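Local coordinates for protein trichothecene 3-O-acetyltransferase (Fusarium sporotrichioides, PDB 2ZBA) that catalyses the transfer of an acetyl group from acetyl-CoA to the 3-hydroxyl of trichothecene mycotoxins in their biosynthesis, at residues T295-A300 with S381-S386; N319-D324 with S344-D349. All blocks are in the same frame, centred on the assembly; numbering follows the deposited sequence. Where two conformers were deposited one is given.

Interaction 1: T295-A300 with S381-S386; sequences TEFCRA and SSIMLS. With COA (coenzyme A), chain E.
Leu385, Ile383 and Phe297 form the apolar part of a contact between two parallel strands, with Phe297 reaching over to both partners. Its CG lies anti to the backbone N (chi1 -165°), which carries the ring toward 381-386. There CE2 meets Ile383 CG2 at 3.6 Å, and CZ, farther out, has Leu385 CD2 against the ring edge at 3.7 Å.

The backbone pairing illustrates how a parallel strand pair alternates its partners. Cys298 uses both of its polar backbone atoms: its N donates to Ile383 O at 2.8 Å and its O accepts from Leu385 N, so it grips the residues flanking its bridge partner, selenomethionine Met384. Ile383 N to Glu296 O and Ala300 N to Leu385 O extend the pattern. At the start of the pair Thr295 OG1 donates to Ser381 O (2.8 Å), while a water joins Glu296 N to Ser381 OG. At the other end Ser386, a CoA-binding residue, accepts a weak bond from N4P of the coenzyme's pantetheine arm.

The two strands lie inside the mixed sheet, with 318-326 beside 294-302 and 419-422 beside 383-387. Helix 269-285 packs on the Phe297 face through Ser274 and Trp278, whereas Met384, on the opposite face, touches the bound T-2 toxin.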
loop_
_atom_site.group_PDB
_atom_site.type_symbol
_atom_site.label_atom_id
_atom_site.label_comp_id
_atom_site.label_asym_id
_atom_site.label_seq_id
_atom_site.Cartn_x
_atom_site.Cartn_y
_atom_site.Cartn_z
ATOM N N THR A 295 16.387 -14.514 7.912
ATOM C CA THR A 295 15.339 -13.967 7.073
ATOM C C THR A 295 14.433 -13.142 7.966
ATOM O O THR A 295 14.029 -13.610 9.032
ATOM C CB THR A 295 14.541 -15.061 6.268
ATOM O OG1 THR A 295 13.455 -14.445 5.577
ATOM C CG2 THR A 295 13.971 -16.172 7.169
ATOM N N GLU A 296 14.163 -11.906 7.553
ATOM C CA GLU A 296 13.197 -11.045 8.238
ATOM C C GLU A 296 11.947 -10.831 7.374
ATOM O O GLU A 296 12.045 -10.469 6.191
ATOM C CB GLU A 296 13.832 -9.704 8.617
ATOM C CG GLU A 296 12.920 -8.723 9.409
ATOM C CD GLU A 296 13.706 -7.648 10.158
ATOM O OE1 GLU A 296 13.642 -6.470 9.760
ATOM O OE2 GLU A 296 14.396 -7.987 11.151
ATOM N N PHE A 297 10.778 -11.069 7.973
ATOM C CA PHE A 297 9.499 -10.744 7.351
ATOM C C PHE A 297 9.047 -9.441 7.992
ATOM O O PHE A 297 8.954 -9.356 9.216
ATOM C CB PHE A 297 8.464 -11.859 7.597
ATOM C CG PHE A 297 7.238 -11.778 6.707
ATOM C CD1 PHE A 297 6.115 -11.053 7.101
ATOM C CD2 PHE A 297 7.203 -12.444 5.486
ATOM C CE1 PHE A 297 4.973 -10.983 6.280
ATOM C CE2 PHE A 297 6.063 -12.391 4.669
ATOM C CZ PHE A 297 4.961 -11.650 5.063
ATOM N N CYS A 298 8.829 -8.417 7.171
ATOM C CA CYS A 298 8.194 -7.173 7.604
ATOM C C CYS A 298 6.797 -7.111 6.984
ATOM O O CYS A 298 6.659 -7.236 5.755
ATOM C CB CYS A 298 9.015 -5.941 7.182
ATOM S SG CYS A 298 10.793 -6.107 7.348
ATOM N N ARG A 299 5.781 -6.933 7.831
ATOM C CA ARG A 299 4.359 -6.948 7.428
ATOM C C ARG A 299 3.656 -5.679 7.864
ATOM O O ARG A 299 3.577 -5.412 9.053
ATOM C CB ARG A 299 3.652 -8.156 8.067
ATOM C CG ARG A 299 2.281 -8.471 7.527
ATOM C CD ARG A 299 1.574 -9.452 8.472
ATOM N NE ARG A 299 0.388 -10.064 7.870
ATOM C CZ ARG A 299 -0.460 -10.864 8.507
ATOM N NH1 ARG A 299 -0.281 -11.166 9.796
ATOM N NH2 ARG A 299 -1.506 -11.352 7.846
ATOM N N ALA A 300 3.125 -4.904 6.916
ATOM C CA ALA A 300 2.368 -3.689 7.245
ATOM C C ALA A 300 1.062 -3.962 8.039
ATOM O O ALA A 300 0.343 -4.962 7.820
ATOM C CB ALA A 300 2.044 -2.860 5.968
ATOM N N SER A 381 17.241 -11.468 1.353
ATOM C CA SER A 381 16.697 -12.521 2.206
ATOM C C SER A 381 15.418 -12.133 2.944
ATOM O O SER A 381 14.750 -12.985 3.546
ATOM C CB SER A 381 17.763 -12.958 3.206
ATOM O OG SER A 381 18.191 -11.829 3.958
ATOM N N SER A 382 15.071 -10.855 2.910
ATOM C CA SER A 382 13.879 -10.397 3.620
ATOM C C SER A 382 12.620 -10.496 2.755
ATOM O O SER A 382 12.671 -10.942 1.606
ATOM C CB SER A 382 14.076 -8.976 4.161
ATOM O OG SER A 382 14.036 -8.022 3.113
ATOM N N ILE A 383 11.485 -10.127 3.347
ATOM C CA ILE A 383 10.252 -9.856 2.629
ATOM C C ILE A 383 9.659 -8.611 3.275
ATOM O O ILE A 383 9.660 -8.475 4.504
ATOM C CB ILE A 383 9.236 -11.020 2.673
ATOM C CG1 ILE A 383 9.747 -12.212 1.859
ATOM C CG2 ILE A 383 7.891 -10.556 2.129
ATOM C CD1 ILE A 383 8.940 -13.461 1.993
HETATM N N MSE A 384 9.175 -7.697 2.439
HETATM C CA MSE A 384 8.508 -6.495 2.910
HETATM C C MSE A 384 7.127 -6.416 2.253
HETATM O O MSE A 384 6.985 -6.007 1.107
HETATM C CB MSE A 384 9.376 -5.276 2.595
HETATM C CG MSE A 384 10.863 -5.520 2.900
HETATM SE SE MSE A 384 12.079 -4.676 1.624
HETATM C CE MSE A 384 11.897 -3.043 2.133
ATOM N N LEU A 385 6.112 -6.839 2.993
ATOM C CA LEU A 385 4.774 -7.005 2.441
ATOM C C LEU A 385 3.769 -6.020 2.994
ATOM O O LEU A 385 3.688 -5.831 4.209
ATOM C CB LEU A 385 4.274 -8.420 2.705
ATOM C CG LEU A 385 2.782 -8.677 2.435
ATOM C CD1 LEU A 385 2.489 -8.777 0.947
ATOM C CD2 LEU A 385 2.292 -9.922 3.196
ATOM N N SER A 386 3.009 -5.400 2.093
ATOM C CA SER A 386 1.845 -4.617 2.461
ATOM C C SER A 386 0.544 -5.154 1.841
ATOM O O SER A 386 0.318 -5.048 0.635
ATOM C CB SER A 386 2.015 -3.159 2.059
ATOM O OG SER A 386 0.859 -2.427 2.428
HETATM N N1A COA E . -11.673 -16.641 15.700
HETATM C C2A COA E . -11.579 -17.126 14.406
HETATM N N3A COA E . -11.349 -16.242 13.360
HETATM C C4A COA E . -11.209 -14.905 13.595
HETATM C C5A COA E . -11.308 -14.409 14.894
HETATM C C6A COA E . -11.543 -15.290 15.958
HETATM N N6A COA E . -11.745 -14.825 17.194
HETATM N N7A COA E . -11.138 -13.068 14.835
HETATM C C8A COA E . -10.941 -12.713 13.542
HETATM N N9A COA E . -10.976 -13.839 12.762
HETATM C C1B COA E . -10.695 -13.922 11.310
HETATM C C2B COA E . -11.826 -13.326 10.478
HETATM O O2B COA E . -12.828 -14.287 10.221
HETATM C C3B COA E . -11.080 -12.851 9.245
HETATM O O3B COA E . -10.668 -14.002 8.557
HETATM P P3B COA E . -10.815 -14.265 6.973
HETATM O O7A COA E . -10.365 -13.008 6.256
HETATM O O8A COA E . -12.252 -14.515 6.606
HETATM O O9A COA E . -9.903 -15.421 6.706
HETATM C C4B COA E . -9.792 -12.329 9.848
HETATM O O4B COA E . -9.532 -13.178 10.953
HETATM C C5B COA E . -9.809 -10.885 10.325
HETATM O O5B COA E . -8.586 -10.698 11.028
HETATM P P1A COA E . -7.769 -9.312 10.935
HETATM O O1A COA E . -8.611 -8.162 11.391
HETATM O O2A COA E . -6.425 -9.391 11.619
HETATM O O3A COA E . -7.552 -9.010 9.349
HETATM P P2A COA E . -6.552 -9.774 8.338
HETATM O O4A COA E . -7.341 -10.056 7.077
HETATM O O5A COA E . -5.854 -10.985 8.905
HETATM O O6A COA E . -5.398 -8.712 8.005
HETATM C CBP COA E . -3.487 -7.344 8.528
HETATM C CCP COA E . -4.234 -8.645 8.815
HETATM C CDP COA E . -2.709 -7.564 7.230
HETATM C CEP COA E . -2.538 -7.054 9.702
HETATM C CAP COA E . -4.517 -6.225 8.349
HETATM O OAP COA E . -5.264 -6.047 9.545
HETATM C C9P COA E . -3.950 -4.888 7.930
HETATM O O9P COA E . -3.444 -4.025 8.905
HETATM N N8P COA E . -3.995 -4.537 6.643
HETATM C C7P COA E . -3.450 -3.260 6.192
HETATM C C6P COA E . -1.941 -3.311 5.951
HETATM C C5P COA E . -1.455 -1.958 5.457
HETATM O O5P COA E . -1.368 -0.976 6.234
HETATM N N4P COA E . -1.124 -1.865 4.175
HETATM C C3P COA E . -1.313 -0.595 3.479
HETATM C C2P COA E . -0.008 -0.014 2.942
HETATM S S1P COA E . 0.045 1.803 2.871
HETATM O O HOH W 1 16.327 -10.694 6.013
#

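Interaction 2: N319-D324 with S344-D349; sequences NMTYHD and SELNSD. With ZBA (12,13-Epoxytrichothec-9-ene-3,4,8,15-tetrol-4,15-diacetate-8-isovalerate), chain F.
Thr321, on an extended strand, and Glu345, in a type I beta turn running from Ser344 to Asn347, mark the closest approach of the two backbones, their CA atoms 6.3 Å apart. The segments thus meet over a short patch, a strand flank against a turn, without the continuous pairing of neighbouring strands. The last residue of the turn, Asn347, is also the N-cap of helix 348-363, and its OD1 accepts from Arg350 N.

The side chains of Glu345 and Thr321 pass each other in opposite directions, CB against CB at 3.7 Å. Thr321 CG2 sits beside its own backbone N and anti to the carbonyl carbon, and from there it also comes within 4.4 Å of Leu346 CD2. Leu346, three residues after the CoA-binding Arg343, touches coenzyme A. Next to Thr321, on the same side of the glutamate, His323 brings its ring up to the aliphatic part of the chain, NE2 lying 3.4 Å from Glu345 CG. A bend at chi2 (-64°) turns the carboxylate away from this imidazole, and the two planes stand 82° apart. The glutamate's polar end is instead held by Arg350 in a salt bridge and by a water that donates to OE1 at 2.8 Å. That same water accepts from Tyr322 N, also at 2.8 Å, giving the strand and the turn a polar link to complement the van der Waals contact.

Strand 318-326 is an outermost strand of its sheet, antiparallel to 294-302, and selenomethionine Met320 lines the T-2 pocket, its CE 3.2 Å from the toxin's O11. Beyond Thr321, Leu351 and Arg354 of helix 348-363 continue the packing against this strand, and Arg354 also hydrogen-bonds to Met320 O.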
loop_
_atom_site.group_PDB
_atom_site.type_symbol
_atom_site.label_atom_id
_atom_site.label_comp_id
_atom_site.label_asym_id
_atom_site.label_seq_id
_atom_site.Cartn_x
_atom_site.Cartn_y
_atom_site.Cartn_z
ATOM N N ASN A 319 2.043 0.737 11.005
ATOM C CA ASN A 319 3.319 0.246 11.496
ATOM C C ASN A 319 3.568 -1.069 10.774
ATOM O O ASN A 319 2.841 -1.404 9.834
ATOM C CB ASN A 319 3.253 0.053 13.021
ATOM C CG ASN A 319 4.618 0.138 13.690
ATOM O OD1 ASN A 319 5.655 -0.041 13.051
ATOM N ND2 ASN A 319 4.616 0.403 14.993
HETATM N N MSE A 320 4.583 -1.811 11.197
HETATM C CA MSE A 320 4.857 -3.113 10.653
HETATM C C MSE A 320 5.083 -4.057 11.824
HETATM O O MSE A 320 5.400 -3.632 12.938
HETATM C CB MSE A 320 6.079 -3.077 9.724
HETATM C CG MSE A 320 5.921 -2.177 8.459
HETATM SE SE MSE A 320 7.287 -2.545 7.126
HETATM C CE MSE A 320 6.221 -3.580 5.838
ATOM N N THR A 321 4.904 -5.342 11.581
ATOM C CA THR A 321 5.385 -6.342 12.511
ATOM C C THR A 321 6.607 -7.010 11.858
ATOM O O THR A 321 6.691 -7.138 10.618
ATOM C CB THR A 321 4.276 -7.356 12.931
ATOM O OG1 THR A 321 3.835 -8.114 11.794
ATOM C CG2 THR A 321 3.074 -6.623 13.566
ATOM N N TYR A 322 7.549 -7.425 12.692
ATOM C CA TYR A 322 8.812 -7.983 12.228
ATOM C C TYR A 322 9.020 -9.388 12.750
ATOM O O TYR A 322 8.684 -9.705 13.887
ATOM C CB TYR A 322 9.956 -7.069 12.644
ATOM C CG TYR A 322 9.747 -5.651 12.173
ATOM C CD1 TYR A 322 10.023 -5.286 10.853
ATOM C CD2 TYR A 322 9.229 -4.675 13.034
ATOM C CE1 TYR A 322 9.798 -3.961 10.405
ATOM C CE2 TYR A 322 9.010 -3.360 12.594
ATOM C CZ TYR A 322 9.307 -3.011 11.286
ATOM O OH TYR A 322 9.094 -1.715 10.866
ATOM N N HIS A 323 9.564 -10.240 11.893
ATOM C CA HIS A 323 9.644 -11.654 12.178
ATOM C C HIS A 323 10.991 -12.148 11.688
ATOM O O HIS A 323 11.247 -12.155 10.491
ATOM C CB HIS A 323 8.471 -12.398 11.507
ATOM C CG HIS A 323 7.129 -11.818 11.838
ATOM N ND1 HIS A 323 6.544 -10.820 11.088
ATOM C CD2 HIS A 323 6.292 -12.042 12.881
ATOM C CE1 HIS A 323 5.401 -10.466 11.647
ATOM N NE2 HIS A 323 5.227 -11.191 12.735
ATOM N N ASP A 324 11.863 -12.525 12.621
ATOM C CA ASP A 324 13.181 -13.026 12.268
ATOM C C ASP A 324 13.258 -14.521 12.472
ATOM O O ASP A 324 12.745 -15.049 13.463
ATOM C CB ASP A 324 14.260 -12.348 13.106
ATOM C CG ASP A 324 14.309 -10.870 12.893
ATOM O OD1 ASP A 324 14.613 -10.435 11.764
ATOM O OD2 ASP A 324 14.069 -10.137 13.862
ATOM N N SER A 344 0.731 -13.815 16.026
ATOM C CA SER A 344 1.181 -13.542 17.394
ATOM C C SER A 344 1.612 -12.100 17.616
ATOM O O SER A 344 1.490 -11.572 18.727
ATOM C CB SER A 344 2.324 -14.488 17.781
ATOM O OG SER A 344 3.545 -14.058 17.193
ATOM N N GLU A 345 2.115 -11.455 16.568
ATOM C CA GLU A 345 2.545 -10.057 16.696
ATOM C C GLU A 345 1.396 -9.050 16.627
ATOM O O GLU A 345 1.591 -7.879 16.919
ATOM C CB GLU A 345 3.636 -9.727 15.675
ATOM C CG GLU A 345 4.992 -10.287 16.033
ATOM C CD GLU A 345 5.540 -9.672 17.316
ATOM O OE1 GLU A 345 5.832 -8.444 17.333
ATOM O OE2 GLU A 345 5.651 -10.423 18.313
ATOM N N LEU A 346 0.195 -9.507 16.271
ATOM C CA LEU A 346 -0.987 -8.629 16.257
ATOM C C LEU A 346 -1.644 -8.359 17.630
ATOM O O LEU A 346 -2.704 -7.715 17.708
ATOM C CB LEU A 346 -2.018 -9.087 15.214
ATOM C CG LEU A 346 -1.482 -9.059 13.758
ATOM C CD1 LEU A 346 -2.462 -9.768 12.810
ATOM C CD2 LEU A 346 -1.147 -7.636 13.277
ATOM N N ASN A 347 -1.001 -8.804 18.709
ATOM C CA ASN A 347 -1.418 -8.432 20.074
ATOM C C ASN A 347 -1.610 -6.905 20.166
ATOM O O ASN A 347 -0.701 -6.155 19.856
ATOM C CB ASN A 347 -0.364 -8.926 21.062
ATOM C CG ASN A 347 -0.686 -8.581 22.493
ATOM O OD1 ASN A 347 -0.513 -7.438 22.941
ATOM N ND2 ASN A 347 -1.141 -9.578 23.236
ATOM N N SER A 348 -2.798 -6.450 20.565
ATOM C CA SER A 348 -3.158 -5.021 20.468
ATOM C C SER A 348 -2.363 -4.114 21.395
ATOM O O SER A 348 -2.049 -2.980 21.022
ATOM C CB SER A 348 -4.652 -4.802 20.717
ATOM O OG SER A 348 -5.436 -5.441 19.728
ATOM N N ASP A 349 -2.064 -4.613 22.599
ATOM C CA ASP A 349 -1.273 -3.900 23.602
ATOM C C ASP A 349 0.141 -3.683 23.072
ATOM O O ASP A 349 0.715 -2.606 23.215
ATOM C CB ASP A 349 -1.193 -4.707 24.896
ATOM C CG ASP A 349 -2.299 -4.364 25.912
ATOM O OD1 ASP A 349 -3.181 -3.502 25.665
ATOM O OD2 ASP A 349 -2.254 -4.983 26.993
HETATM O O18 ZBA F . 10.937 -0.422 0.310
HETATM C C44 ZBA F . 10.871 0.783 0.321
HETATM C C45 ZBA F . 11.939 1.726 0.743
HETATM C C46 ZBA F . 12.065 2.956 -0.066
HETATM C C48 ZBA F . 12.410 2.960 -1.468
HETATM C C47 ZBA F . 11.872 4.329 0.471
HETATM O O17 ZBA F . 9.749 1.382 -0.076
HETATM C C31 ZBA F . 8.506 0.635 -0.258
HETATM C C30 ZBA F . 7.966 0.146 1.077
HETATM C C32 ZBA F . 7.609 1.528 -1.055
HETATM C C39 ZBA F . 8.152 1.927 -2.392
HETATM C C33 ZBA F . 6.431 1.892 -0.596
HETATM C C34 ZBA F . 5.862 1.419 0.696
HETATM O O10 ZBA F . 5.042 0.222 0.417
HETATM C C29 ZBA F . 6.907 1.043 1.810
HETATM C C38 ZBA F . 7.573 2.338 2.325
HETATM O O12 ZBA F . 8.876 2.036 2.879
HETATM C C40 ZBA F . 9.388 2.923 3.729
HETATM C C41 ZBA F . 10.765 2.535 4.158
HETATM O O13 ZBA F . 8.856 3.874 4.100
HETATM C C28 ZBA F . 6.172 0.267 3.018
HETATM C C37 ZBA F . 7.157 -0.009 4.187
HETATM C C35 ZBA F . 5.538 -1.005 2.424
HETATM C C25 ZBA F . 4.479 -0.475 1.546
HETATM C C36 ZBA F . 6.101 -2.329 2.349
HETATM O O11 ZBA F . 5.062 -2.033 3.296
HETATM C C27 ZBA F . 4.829 1.008 3.459
HETATM C C26 ZBA F . 3.765 0.348 2.597
HETATM O O16 ZBA F . 2.857 1.239 2.001
HETATM O O14 ZBA F . 4.439 0.895 4.862
HETATM O O HOH W 2 7.130 -6.913 15.435
#

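The two interactions lie with their centres about 12 Å apart and share one mixed sheet, in which 318-326, 294-302 and 383-387 follow one another from the edge inward. Along the chain interaction 2 is nested within interaction 1: the chain leaves strand 294-302, turns back through 318-326, passes through the helices that include 348-363, and returns as strand 383-387. The sheet joins them directly, as in the probable hydrogen bond from Phe297 N to His323 O at 2.8 Å. Each also touches both bound ligands: Met384, Ser386 and Met320 lie at the toxin, while Leu346 meets coenzyme A farther along its pantetheine arm, so the strands line the site from coenzyme to acceptor.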